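Acyl-coenzyme A oxidase 1 (Yarrowia lipolytica, PDB 5Y9D) oxidises 2,3-saturated acyl-CoAs to (2E)-enoyl-CoAs with FAD, passing the electrons to oxygen to give hydrogen peroxide in peroxisomal fatty acid beta-oxidation. Local coordinates at residues S110-Q115 and E377-W382; H117-M122 and S323-T328; T528-N533 and R566-Q571; A579-A582 and I588-H591. One frame throughout, in Å; residues are numbered along the deposited sequence.

Interaction 1 (S110-Q115 and E377-W382); sequences SLWRAQ and EAQKTW
Helix 107-118 and helix 355-391 keep their backbones well apart here, the CA atoms of Leu-111 and Gln-379 being the nearest pair at 9.3 Å, and side chains have to cover the distance. Gln-379 does most of this. Its CG stands anti to the backbone N (chi1 -169°) and the chain runs on extended, which carries the amide out to the indole of Trp-112. There OE1 meets the ring at its edge, near the ring plane, and accepts a weak hydrogen bond from Trp-112 NE1 at 3.4 Å. The bond is long but fairly straight, with an angle of 160° at the hydrogen. Indole and amide planes stand 81° apart, so the two groups do not stack. The contact joins the N-terminal helical part of the acyl-CoA oxidase fold to its C-alpha1 helices, and the side chain of Leu-111 is about 10 Å from that of Glu-464, the probable proton acceptor. Leu-111 slides past Gln-379 in the opposite direction, its CD1 lying 4.1 Å from Gln-379 CG. Replacing Gln-379 by alanine is likely to leave the indole N-H without this acceptor and open a gap beside Leu-111 CD1. The Trp-112 indole also packs on Glu-57, Ile-60 and Val-61 of helix 55-70, while Leu-111 touches Ser-314 of helix 306-334.

Interaction 2 (H117-M122 and S323-T328); sequences HGMVDM and SKRFLT
Met-119 and Val-120 sit in the short turn between helix 107-118 and helix 122-142, and this turn packs on Lys-324 and Arg-325 of helix 306-334, an element of the C-alpha1 part of the fold. Asp-121, in the same turn, is the N-cap of the second helix and pairs with Arg-94. The main link is polar: Arg-325 NH1 gives a hydrogen bond to Met-119 O at 2.8 Å. It is noticeably bent, with 134° at the hydrogen; the oxygen is tilted from the guanidinium plane, although NH1 lies in the plane of the carbonyl. Arg-325 gets there by standing with CG anti to the backbone N (chi1 177°) and staying extended as far as NE. Each face of its guanidinium has an apolar neighbour set off toward the rim: Val-120 CG1 3.7 Å above one, and Phe-326 CZ, from the next residue of the same helix, 3.5 Å above the opposite one. The Met-119 chain bends at chi3 (81°) and lays its CE methyl 3.6 Å from Arg-325 CB. The same methyl is 3.8 Å from Lys-324 CE, so it touches the aliphatic parts of both basic side chains. Beyond the two segments Arg-325 NE bonds to Ile-654 O, and NH2 makes a weak bond to Tyr-80 OH. A buried guanidinium is thus held by two backbone carbonyls and flanked by apolar groups, which probably limits its rotation; the carbonyl dipoles probably offset part of its positive charge.

Interaction 3 (T528-N533 and R566-Q571); sequences TASRNN and RIHTRQ
Ser-530 and His-568 mark a buried, close-packed crossing of two nearly antiparallel helices in the C-terminal helical domain of the acyl-CoA oxidase. Helix 519-544 and helix 558-581 pass with their local axes 8.6 Å apart and their directions at 150°. The small side chain of Ser-530 faces the other helix at the crossing, where its CA comes within 5.3 Å of His-568 CA. Beside them Ile-567 points at the other helix. Its CG2 methyl, anti to the backbone N, rests 3.9 Å from Ser-530 N and 4.2 Å from the methyl CB of Ala-529. Ile-610 of helix 608-613 touches both Ala-529 and Ile-567, continuing this apolar patch. The imidazole of His-568 leads away from the crossing toward Met-474 and Leu-478 of helix 467-486. No hydrogen bond runs directly between the two segments. Tyr-497 links them instead, its OH bonded to both Ser-530 OG and His-568 ND1, so the buried polar ends on the two helices share one phenolic oxygen. With OG anti to its own backbone N (chi1 -179°), the serine oxygen lies against the helix opposite, 3.3 Å from His-568 CB.

Interaction 4 (A579-A582 and I588-H591); sequences ARIA and IKPH
The flat group in this contact is the peptide carbonyl of Ile-581, and what it meets is the aliphatic chain of Lys-589; neither segment brings a ring against the other, and nothing stacks. Lys-589 passes the oxygen end on one side of the peptide plane, with CG, CD and CE all off that plane in the same direction and 3.2 Å, 3.5 Å and 3.7 Å from Ile-581 O, respectively. The bend at chi3 (-90°) keeps CD and CE alongside the oxygen. Next to this, the CG2 methyl of Ile-581 touches Lys-589 CG at 3.8 Å as the two side chains cross at a slant. The residues belong to the short connection between two consecutive helices of the C-terminal domain, 558-581 and 589-606. Ile-581 also reaches into the second helix, onto Leu-592, Leu-593 and Ala-596. With an alanine here in place of Lys-589, the Ile-581 carbonyl and CG2 methyl would probably lose the methylenes lying against them, leaving that side of the carbonyl oxygen less covered. Lys-589 NZ stays 4.0 Å from Ala-582 O, too far for a hydrogen bond, so the contact rests on the methylenes, and any pull of the ammonium on the carbonyls at the end of the first helix is likely to be modest.

How the interactions relate
Interactions 1 and 2 both use helix 107-118 and its end, with centres 16 Å apart; interaction 2 is nested inside the loop closed by interaction 1. The second segment of interaction 2 lies on helix 306-334 and that of interaction 1 on the next helix, 355-391. Interactions 3 and 4 come later and share helix 558-581, along its length and at its end, with centres 23 Å apart. The two pairs do not touch: interactions 1 and 4 come closest, about 6 Å between nearest atoms. In interaction 1 the side chain of Leu-111 is about 10 Å from that of Glu-464, the probable catalytic base; the others lie away from the active and FAD sites.

Interaction 1 (S110-Q115 and E377-W382)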
loop_
_atom_site.group_PDB
_atom_site.type_symbol
_atom_site.label_atom_id
_atom_site.label_comp_id
_atom_site.label_asym_id
_atom_site.label_seq_id
_atom_site.Cartn_x
_atom_site.Cartn_y
_atom_site.Cartn_z
ATOM N N SER A 110 -0.831 -23.143 -19.305
ATOM C CA SER A 110 0.263 -22.195 -19.193
ATOM C C SER A 110 -0.218 -21.050 -18.340
ATOM O O SER A 110 0.415 -20.720 -17.339
ATOM C CB SER A 110 0.759 -21.768 -20.591
ATOM O OG SER A 110 1.234 -20.432 -20.668
ATOM N N LEU A 111 -1.367 -20.470 -18.692
ATOM C CA LEU A 111 -1.971 -19.411 -17.877
ATOM C C LEU A 111 -2.011 -19.848 -16.412
ATOM O O LEU A 111 -1.486 -19.147 -15.529
ATOM C CB LEU A 111 -3.385 -19.083 -18.357
ATOM C CG LEU A 111 -3.481 -18.260 -19.659
ATOM C CD1 LEU A 111 -4.877 -18.307 -20.282
ATOM C CD2 LEU A 111 -3.047 -16.805 -19.440
ATOM N N TRP A 112 -2.613 -21.019 -16.169
ATOM C CA TRP A 112 -2.892 -21.472 -14.814
ATOM C C TRP A 112 -1.640 -21.800 -14.051
ATOM O O TRP A 112 -1.520 -21.497 -12.894
ATOM C CB TRP A 112 -3.865 -22.648 -14.813
ATOM C CG TRP A 112 -5.306 -22.252 -15.160
ATOM C CD1 TRP A 112 -5.812 -20.971 -15.343
ATOM C CD2 TRP A 112 -6.414 -23.131 -15.299
ATOM N NE1 TRP A 112 -7.155 -21.024 -15.605
ATOM C CE2 TRP A 112 -7.551 -22.334 -15.593
ATOM C CE3 TRP A 112 -6.556 -24.514 -15.255
ATOM C CZ2 TRP A 112 -8.814 -22.890 -15.824
ATOM C CZ3 TRP A 112 -7.821 -25.067 -15.483
ATOM C CH2 TRP A 112 -8.928 -24.257 -15.751
ATOM N N ARG A 113 -0.669 -22.387 -14.696
ATOM C CA ARG A 113 0.566 -22.696 -13.973
ATOM C C ARG A 113 1.281 -21.431 -13.531
ATOM O O ARG A 113 1.841 -21.361 -12.440
ATOM C CB ARG A 113 1.454 -23.528 -14.854
ATOM C CG ARG A 113 2.605 -24.159 -14.147
ATOM C CD ARG A 113 3.461 -24.849 -15.179
ATOM N NE ARG A 113 2.691 -25.845 -15.918
ATOM C CZ ARG A 113 2.262 -26.985 -15.392
ATOM N NH1 ARG A 113 2.508 -27.274 -14.134
ATOM N NH2 ARG A 113 1.581 -27.849 -16.122
ATOM N N ALA A 114 1.237 -20.425 -14.373
ATOM C CA ALA A 114 1.805 -19.113 -14.037
ATOM C C ALA A 114 0.995 -18.381 -12.928
ATOM O O ALA A 114 1.556 -17.914 -11.935
ATOM C CB ALA A 114 1.932 -18.266 -15.306
ATOM N N GLN A 115 -0.317 -18.337 -13.063
ATOM C CA GLN A 115 -1.172 -17.712 -12.053
ATOM C C GLN A 115 -1.038 -18.356 -10.674
ATOM O O GLN A 115 -0.804 -17.663 -9.680
ATOM C CB GLN A 115 -2.634 -17.730 -12.513
ATOM C CG GLN A 115 -2.891 -16.814 -13.685
ATOM C CD GLN A 115 -4.147 -17.141 -14.471
ATOM O OE1 GLN A 115 -5.014 -17.937 -14.054
ATOM N NE2 GLN A 115 -4.273 -16.487 -15.609
ATOM N N GLU A 377 -14.579 -14.780 -17.560
ATOM C CA GLU A 377 -15.126 -14.214 -18.794
ATOM C C GLU A 377 -13.986 -13.769 -19.702
ATOM O O GLU A 377 -13.836 -14.235 -20.825
ATOM C CB GLU A 377 -16.017 -13.012 -18.513
ATOM C CG GLU A 377 -17.304 -13.350 -17.786
ATOM C CD GLU A 377 -18.135 -12.117 -17.463
ATOM O OE1 GLU A 377 -17.553 -11.110 -16.967
ATOM O OE2 GLU A 377 -19.370 -12.170 -17.687
ATOM N N ALA A 378 -13.160 -12.887 -19.168
ATOM C CA ALA A 378 -12.083 -12.304 -19.910
ATOM C C ALA A 378 -11.240 -13.409 -20.540
ATOM O O ALA A 378 -10.949 -13.338 -21.721
ATOM C CB ALA A 378 -11.253 -11.399 -18.996
ATOM N N GLN A 379 -10.914 -14.443 -19.756
ATOM C CA GLN A 379 -10.099 -15.597 -20.209
ATOM C C GLN A 379 -10.720 -16.354 -21.387
ATOM O O GLN A 379 -10.029 -16.659 -22.376
ATOM C CB GLN A 379 -9.864 -16.581 -19.046
ATOM C CG GLN A 379 -8.823 -17.682 -19.280
ATOM C CD GLN A 379 -8.872 -18.789 -18.201
ATOM O OE1 GLN A 379 -8.936 -18.516 -16.980
ATOM N NE2 GLN A 379 -8.849 -20.043 -18.651
ATOM N N LYS A 380 -12.008 -16.669 -21.262
ATOM C CA LYS A 380 -12.746 -17.390 -22.310
ATOM C C LYS A 380 -12.682 -16.612 -23.620
ATOM O O LYS A 380 -12.567 -17.207 -24.677
ATOM C CB LYS A 380 -14.220 -17.618 -21.910
ATOM C CG LYS A 380 -14.882 -18.811 -22.591
ATOM C CD LYS A 380 -14.467 -20.142 -21.943
ATOM C CE LYS A 380 -14.853 -21.387 -22.767
ATOM N NZ LYS A 380 -14.144 -22.643 -22.358
ATOM N N THR A 381 -12.729 -15.281 -23.537
ATOM C CA THR A 381 -12.697 -14.434 -24.731
ATOM C C THR A 381 -11.292 -14.303 -25.325
ATOM O O THR A 381 -11.145 -14.421 -26.532
ATOM C CB THR A 381 -13.313 -13.057 -24.475
ATOM O OG1 THR A 381 -14.638 -13.227 -23.955
ATOM C CG2 THR A 381 -13.380 -12.269 -25.742
ATOM N N TRP A 382 -10.262 -14.112 -24.498
ATOM C CA TRP A 382 -8.887 -14.098 -25.017
ATOM C C TRP A 382 -8.555 -15.394 -25.773
ATOM O O TRP A 382 -7.958 -15.348 -26.852
ATOM C CB TRP A 382 -7.826 -13.897 -23.922
ATOM C CG TRP A 382 -6.485 -14.380 -24.397
ATOM C CD1 TRP A 382 -5.953 -15.650 -24.269
ATOM C CD2 TRP A 382 -5.548 -13.632 -25.148
ATOM N NE1 TRP A 382 -4.731 -15.721 -24.889
ATOM C CE2 TRP A 382 -4.453 -14.494 -25.435
ATOM C CE3 TRP A 382 -5.520 -12.315 -25.610
ATOM C CZ2 TRP A 382 -3.342 -14.072 -26.156
ATOM C CZ3 TRP A 382 -4.410 -11.889 -26.326
ATOM C CH2 TRP A 382 -3.330 -12.767 -26.591
#

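Interaction 2 (H117-M122 and S323-T328)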
loop_
_atom_site.group_PDB
_atom_site.type_symbol
_atom_site.label_atom_id
_atom_site.label_comp_id
_atom_site.label_asym_id
_atom_site.label_seq_id
_atom_site.Cartn_x
_atom_site.Cartn_y
_atom_site.Cartn_z
ATOM N N HIS A 117 1.375 -20.264 -9.455
ATOM C CA HIS A 117 2.718 -20.129 -8.899
ATOM C C HIS A 117 2.994 -18.703 -8.432
ATOM O O HIS A 117 3.753 -18.493 -7.486
ATOM C CB HIS A 117 3.718 -20.576 -9.938
ATOM C CG HIS A 117 5.126 -20.584 -9.460
ATOM N ND1 HIS A 117 5.467 -20.834 -8.151
ATOM C CD2 HIS A 117 6.282 -20.368 -10.116
ATOM C CE1 HIS A 117 6.777 -20.776 -8.018
ATOM N NE2 HIS A 117 7.294 -20.487 -9.196
ATOM N N GLY A 118 2.344 -17.732 -9.071
ATOM C CA GLY A 118 2.496 -16.312 -8.727
ATOM C C GLY A 118 1.859 -15.945 -7.410
ATOM O O GLY A 118 2.165 -14.896 -6.837
ATOM N N MET A 119 0.960 -16.791 -6.915
ATOM C CA MET A 119 0.454 -16.608 -5.557
ATOM C C MET A 119 1.525 -16.432 -4.509
ATOM O O MET A 119 1.284 -15.744 -3.560
ATOM C CB MET A 119 -0.346 -17.812 -5.087
ATOM C CG MET A 119 -1.600 -18.051 -5.874
ATOM S SD MET A 119 -2.448 -19.395 -5.079
ATOM C CE MET A 119 -3.207 -18.441 -3.782
ATOM N N VAL A 120 2.643 -17.140 -4.648
ATOM C CA VAL A 120 3.710 -17.192 -3.623
ATOM C C VAL A 120 5.119 -16.861 -4.134
ATOM O O VAL A 120 6.032 -16.710 -3.328
ATOM C CB VAL A 120 3.805 -18.573 -2.920
ATOM C CG1 VAL A 120 2.591 -18.807 -2.060
ATOM C CG2 VAL A 120 3.933 -19.697 -3.926
ATOM N N ASP A 121 5.294 -16.779 -5.451
ATOM C CA ASP A 121 6.592 -16.432 -6.034
ATOM C C ASP A 121 6.425 -15.562 -7.271
ATOM O O ASP A 121 6.507 -16.015 -8.396
ATOM C CB ASP A 121 7.397 -17.684 -6.374
ATOM C CG ASP A 121 8.811 -17.354 -6.820
ATOM O OD1 ASP A 121 9.154 -16.151 -6.865
ATOM O OD2 ASP A 121 9.585 -18.274 -7.148
ATOM N N MET A 122 6.227 -14.281 -7.052
ATOM C CA MET A 122 6.109 -13.383 -8.159
ATOM C C MET A 122 7.396 -13.200 -8.974
ATOM O O MET A 122 7.296 -12.983 -10.175
ATOM C CB MET A 122 5.487 -12.060 -7.690
ATOM C CG MET A 122 3.938 -12.123 -7.734
ATOM S SD MET A 122 3.015 -10.900 -6.765
ATOM C CE MET A 122 2.594 -11.780 -5.251
ATOM N N SER A 323 -5.413 -12.323 -3.890
ATOM C CA SER A 323 -6.410 -11.869 -2.921
ATOM C C SER A 323 -6.885 -13.007 -2.090
ATOM O O SER A 323 -7.012 -12.885 -0.896
ATOM C CB SER A 323 -7.604 -11.234 -3.613
ATOM O OG SER A 323 -7.243 -9.922 -4.008
ATOM N N LYS A 324 -7.104 -14.146 -2.720
ATOM C CA LYS A 324 -7.678 -15.231 -1.993
ATOM C C LYS A 324 -6.657 -15.789 -1.017
ATOM O O LYS A 324 -7.044 -16.398 -0.024
ATOM C CB LYS A 324 -8.221 -16.298 -2.912
ATOM C CG LYS A 324 -7.232 -17.381 -3.294
ATOM C CD LYS A 324 -7.763 -18.151 -4.504
ATOM C CE LYS A 324 -6.759 -19.183 -4.923
ATOM N NZ LYS A 324 -7.344 -20.060 -5.936
ATOM N N ARG A 325 -5.371 -15.577 -1.287
ATOM C CA ARG A 325 -4.356 -16.077 -0.404
ATOM C C ARG A 325 -4.341 -15.235 0.859
ATOM O O ARG A 325 -4.342 -15.751 1.968
ATOM C CB ARG A 325 -2.987 -16.020 -1.075
ATOM C CG ARG A 325 -1.840 -16.465 -0.173
ATOM C CD ARG A 325 -0.474 -16.328 -0.844
ATOM N NE ARG A 325 0.579 -16.388 0.159
ATOM C CZ ARG A 325 1.741 -15.752 0.092
ATOM N NH1 ARG A 325 2.063 -14.997 -0.954
ATOM N NH2 ARG A 325 2.558 -15.838 1.131
ATOM N N PHE A 326 -4.353 -13.923 0.691
ATOM C CA PHE A 326 -4.216 -13.042 1.847
ATOM C C PHE A 326 -5.526 -12.917 2.618
ATOM O O PHE A 326 -5.502 -12.771 3.811
ATOM C CB PHE A 326 -3.581 -11.704 1.449
ATOM C CG PHE A 326 -2.117 -11.833 1.085
ATOM C CD1 PHE A 326 -1.161 -12.036 2.073
ATOM C CD2 PHE A 326 -1.699 -11.785 -0.239
ATOM C CE1 PHE A 326 0.188 -12.159 1.762
ATOM C CE2 PHE A 326 -0.354 -11.933 -0.561
ATOM C CZ PHE A 326 0.597 -12.108 0.446
ATOM N N LEU A 327 -6.673 -13.048 1.969
ATOM C CA LEU A 327 -7.928 -13.077 2.730
ATOM C C LEU A 327 -8.002 -14.343 3.596
ATOM O O LEU A 327 -8.468 -14.298 4.748
ATOM C CB LEU A 327 -9.123 -12.983 1.807
ATOM C CG LEU A 327 -9.502 -11.550 1.461
ATOM C CD1 LEU A 327 -10.099 -11.529 0.077
ATOM C CD2 LEU A 327 -10.490 -10.963 2.480
ATOM N N THR A 328 -7.497 -15.461 3.065
ATOM C CA THR A 328 -7.403 -16.667 3.862
ATOM C C THR A 328 -6.428 -16.521 5.046
ATOM O O THR A 328 -6.694 -16.997 6.128
ATOM C CB THR A 328 -7.052 -17.870 3.006
ATOM O OG1 THR A 328 -8.113 -18.095 2.080
ATOM C CG2 THR A 328 -6.869 -19.151 3.853
#

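Interaction 3 (T528-N533 and R566-Q571)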
loop_
_atom_site.group_PDB
_atom_site.type_symbol
_atom_site.label_atom_id
_atom_site.label_comp_id
_atom_site.label_asym_id
_atom_site.label_seq_id
_atom_site.Cartn_x
_atom_site.Cartn_y
_atom_site.Cartn_z
ATOM N N THR A 528 -28.060 1.558 -14.077
ATOM C CA THR A 528 -28.565 2.925 -14.068
ATOM C C THR A 528 -27.521 3.960 -13.680
ATOM O O THR A 528 -27.438 5.016 -14.305
ATOM C CB THR A 528 -29.755 3.028 -13.088
ATOM O OG1 THR A 528 -30.774 2.131 -13.529
ATOM C CG2 THR A 528 -30.300 4.417 -13.035
ATOM N N ALA A 529 -26.754 3.693 -12.626
ATOM C CA ALA A 529 -25.693 4.630 -12.231
ATOM C C ALA A 529 -24.634 4.697 -13.321
ATOM O O ALA A 529 -24.191 5.764 -13.697
ATOM C CB ALA A 529 -25.063 4.249 -10.890
ATOM N N SER A 530 -24.238 3.553 -13.847
ATOM C CA SER A 530 -23.243 3.544 -14.925
ATOM C C SER A 530 -23.769 4.234 -16.192
ATOM O O SER A 530 -23.121 5.135 -16.722
ATOM C CB SER A 530 -22.779 2.127 -15.251
ATOM O OG SER A 530 -21.797 2.140 -16.283
ATOM N N ARG A 531 -24.932 3.810 -16.671
ATOM C CA ARG A 531 -25.489 4.336 -17.945
ATOM C C ARG A 531 -25.589 5.858 -17.953
ATOM O O ARG A 531 -25.220 6.518 -18.926
ATOM C CB ARG A 531 -26.869 3.724 -18.209
ATOM C CG ARG A 531 -27.819 4.510 -19.113
ATOM C CD ARG A 531 -29.248 4.075 -18.817
ATOM N NE ARG A 531 -29.297 2.609 -18.806
ATOM C CZ ARG A 531 -29.835 1.837 -17.861
ATOM N NH1 ARG A 531 -30.456 2.349 -16.798
ATOM N NH2 ARG A 531 -29.781 0.518 -18.014
ATOM N N ASN A 532 -26.094 6.398 -16.858
ATOM C CA ASN A 532 -26.279 7.831 -16.717
ATOM C C ASN A 532 -24.954 8.609 -16.741
ATOM O O ASN A 532 -24.852 9.619 -17.420
ATOM C CB ASN A 532 -27.042 8.137 -15.420
ATOM C CG ASN A 532 -28.509 7.732 -15.473
ATOM O OD1 ASN A 532 -29.010 7.144 -16.454
ATOM N ND2 ASN A 532 -29.208 8.038 -14.396
ATOM N N ASN A 533 -23.952 8.152 -15.990
ATOM C CA ASN A 533 -22.603 8.739 -16.103
ATOM C C ASN A 533 -22.048 8.652 -17.518
ATOM O O ASN A 533 -21.501 9.637 -18.025
ATOM C CB ASN A 533 -21.619 8.098 -15.141
ATOM C CG ASN A 533 -21.783 8.608 -13.726
ATOM O OD1 ASN A 533 -22.789 8.322 -13.054
ATOM N ND2 ASN A 533 -20.794 9.359 -13.255
ATOM N N ARG A 566 -14.898 3.178 -13.776
ATOM C CA ARG A 566 -15.026 2.667 -12.434
ATOM C C ARG A 566 -16.373 2.076 -12.173
ATOM O O ARG A 566 -16.410 0.962 -11.716
ATOM C CB ARG A 566 -14.756 3.736 -11.367
ATOM C CG ARG A 566 -14.323 3.114 -10.040
ATOM C CD ARG A 566 -15.033 3.722 -8.878
ATOM N NE ARG A 566 -14.262 4.793 -8.285
ATOM C CZ ARG A 566 -14.791 5.748 -7.516
ATOM N NH1 ARG A 566 -16.111 5.765 -7.285
ATOM N NH2 ARG A 566 -14.000 6.692 -6.983
ATOM N N ILE A 567 -17.461 2.834 -12.406
ATOM C CA ILE A 567 -18.814 2.302 -12.170
ATOM C C ILE A 567 -19.146 1.119 -13.084
ATOM O O ILE A 567 -19.742 0.164 -12.647
ATOM C CB ILE A 567 -19.967 3.311 -12.356
ATOM C CG1 ILE A 567 -19.598 4.718 -11.920
ATOM C CG2 ILE A 567 -21.189 2.866 -11.555
ATOM C CD1 ILE A 567 -19.149 4.797 -10.479
ATOM N N HIS A 568 -18.769 1.185 -14.348
ATOM C CA HIS A 568 -19.191 0.164 -15.321
ATOM C C HIS A 568 -18.480 -1.160 -15.051
ATOM O O HIS A 568 -19.064 -2.232 -15.151
ATOM C CB HIS A 568 -18.879 0.636 -16.745
ATOM C CG HIS A 568 -18.778 -0.478 -17.739
ATOM N ND1 HIS A 568 -19.880 -1.106 -18.266
ATOM C CD2 HIS A 568 -17.705 -1.106 -18.262
ATOM C CE1 HIS A 568 -19.494 -2.058 -19.093
ATOM N NE2 HIS A 568 -18.180 -2.086 -19.101
ATOM N N THR A 569 -17.198 -1.065 -14.732
ATOM C CA THR A 569 -16.439 -2.197 -14.256
ATOM C C THR A 569 -17.089 -2.788 -13.021
ATOM O O THR A 569 -17.320 -4.017 -12.982
ATOM C CB THR A 569 -14.975 -1.842 -13.919
ATOM O OG1 THR A 569 -14.305 -1.368 -15.092
ATOM C CG2 THR A 569 -14.253 -3.066 -13.445
ATOM N N ARG A 570 -17.399 -1.950 -12.018
ATOM C CA ARG A 570 -17.985 -2.517 -10.809
ATOM C C ARG A 570 -19.331 -3.186 -11.100
ATOM O O ARG A 570 -19.612 -4.261 -10.556
ATOM C CB ARG A 570 -18.115 -1.515 -9.676
ATOM C CG ARG A 570 -18.695 -2.139 -8.405
ATOM C CD ARG A 570 -17.785 -3.259 -7.849
ATOM N NE ARG A 570 -17.400 -2.899 -6.481
ATOM C CZ ARG A 570 -16.217 -2.435 -6.104
ATOM N NH1 ARG A 570 -15.205 -2.334 -6.944
ATOM N NH2 ARG A 570 -16.046 -2.096 -4.839
ATOM N N GLN A 571 -20.125 -2.560 -11.981
ATOM C CA GLN A 571 -21.402 -3.113 -12.467
ATOM C C GLN A 571 -21.197 -4.423 -13.247
ATOM O O GLN A 571 -21.985 -5.356 -13.144
ATOM C CB GLN A 571 -22.148 -2.045 -13.312
ATOM C CG GLN A 571 -23.422 -2.501 -14.015
ATOM C CD GLN A 571 -23.144 -3.279 -15.289
ATOM O OE1 GLN A 571 -22.148 -3.037 -15.987
ATOM N NE2 GLN A 571 -23.978 -4.253 -15.568
#

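Interaction 4 (A579-A582 and I588-H591)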
loop_
_atom_site.group_PDB
_atom_site.type_symbol
_atom_site.label_atom_id
_atom_site.label_comp_id
_atom_site.label_asym_id
_atom_site.label_seq_id
_atom_site.Cartn_x
_atom_site.Cartn_y
_atom_site.Cartn_z
ATOM N N ALA A 579 -24.708 -13.855 -12.520
ATOM C CA ALA A 579 -24.907 -14.707 -13.674
ATOM C C ALA A 579 -24.358 -16.106 -13.414
ATOM O O ALA A 579 -24.912 -17.073 -13.924
ATOM C CB ALA A 579 -24.241 -14.097 -14.902
ATOM N N ARG A 580 -23.272 -16.209 -12.642
ATOM C CA ARG A 580 -22.719 -17.526 -12.256
ATOM C C ARG A 580 -23.483 -18.199 -11.085
ATOM O O ARG A 580 -23.578 -19.418 -11.026
ATOM C CB ARG A 580 -21.225 -17.419 -11.875
ATOM C CG ARG A 580 -20.265 -17.120 -13.010
ATOM C CD ARG A 580 -19.767 -18.345 -13.739
ATOM N NE ARG A 580 -18.753 -19.108 -12.988
ATOM C CZ ARG A 580 -17.450 -18.824 -12.906
ATOM N NH1 ARG A 580 -16.948 -17.746 -13.496
ATOM N NH2 ARG A 580 -16.633 -19.635 -12.236
ATOM N N ILE A 581 -23.985 -17.405 -10.144
ATOM C CA ILE A 581 -24.765 -17.918 -8.994
ATOM C C ILE A 581 -26.079 -18.560 -9.478
ATOM O O ILE A 581 -26.633 -19.475 -8.841
ATOM C CB ILE A 581 -25.057 -16.787 -7.965
ATOM C CG1 ILE A 581 -23.743 -16.124 -7.544
ATOM C CG2 ILE A 581 -25.840 -17.292 -6.750
ATOM C CD1 ILE A 581 -23.687 -15.583 -6.134
ATOM N N ALA A 582 -26.553 -18.074 -10.625
ATOM C CA ALA A 582 -27.704 -18.628 -11.294
ATOM C C ALA A 582 -27.475 -20.064 -11.726
ATOM O O ALA A 582 -28.458 -20.831 -11.847
ATOM C CB ALA A 582 -28.068 -17.772 -12.514
ATOM N N ILE A 588 -25.278 -24.802 -2.432
ATOM C CA ILE A 588 -24.338 -23.704 -2.162
ATOM C C ILE A 588 -24.914 -22.371 -2.556
ATOM O O ILE A 588 -24.483 -21.318 -2.054
ATOM C CB ILE A 588 -22.956 -23.916 -2.831
ATOM C CG1 ILE A 588 -23.076 -24.000 -4.350
ATOM C CG2 ILE A 588 -22.308 -25.185 -2.300
ATOM C CD1 ILE A 588 -21.888 -24.625 -5.057
ATOM N N LYS A 589 -25.930 -22.393 -3.403
ATOM C CA LYS A 589 -26.467 -21.132 -3.953
ATOM C C LYS A 589 -26.777 -20.053 -2.896
ATOM O O LYS A 589 -26.427 -18.880 -3.101
ATOM C CB LYS A 589 -27.686 -21.376 -4.837
ATOM C CG LYS A 589 -27.767 -20.433 -6.014
ATOM C CD LYS A 589 -29.190 -20.229 -6.511
ATOM C CE LYS A 589 -29.586 -21.227 -7.591
ATOM N NZ LYS A 589 -30.610 -20.612 -8.490
ATOM N N PRO A 590 -27.384 -20.432 -1.757
ATOM C CA PRO A 590 -27.771 -19.382 -0.794
ATOM C C PRO A 590 -26.612 -18.701 -0.086
ATOM O O PRO A 590 -26.703 -17.520 0.218
ATOM C CB PRO A 590 -28.661 -20.118 0.215
ATOM C CG PRO A 590 -29.099 -21.339 -0.512
ATOM C CD PRO A 590 -27.931 -21.736 -1.368
ATOM N N HIS A 591 -25.530 -19.433 0.158
ATOM C CA HIS A 591 -24.320 -18.840 0.746
ATOM C C HIS A 591 -23.615 -17.958 -0.265
ATOM O O HIS A 591 -23.146 -16.865 0.070
ATOM C CB HIS A 591 -23.366 -19.910 1.253
ATOM C CG HIS A 591 -24.010 -20.908 2.162
ATOM N ND1 HIS A 591 -24.296 -22.200 1.762
ATOM C CD2 HIS A 591 -24.444 -20.799 3.439
ATOM C CE1 HIS A 591 -24.886 -22.841 2.754
ATOM N NE2 HIS A 591 -24.983 -22.016 3.786
#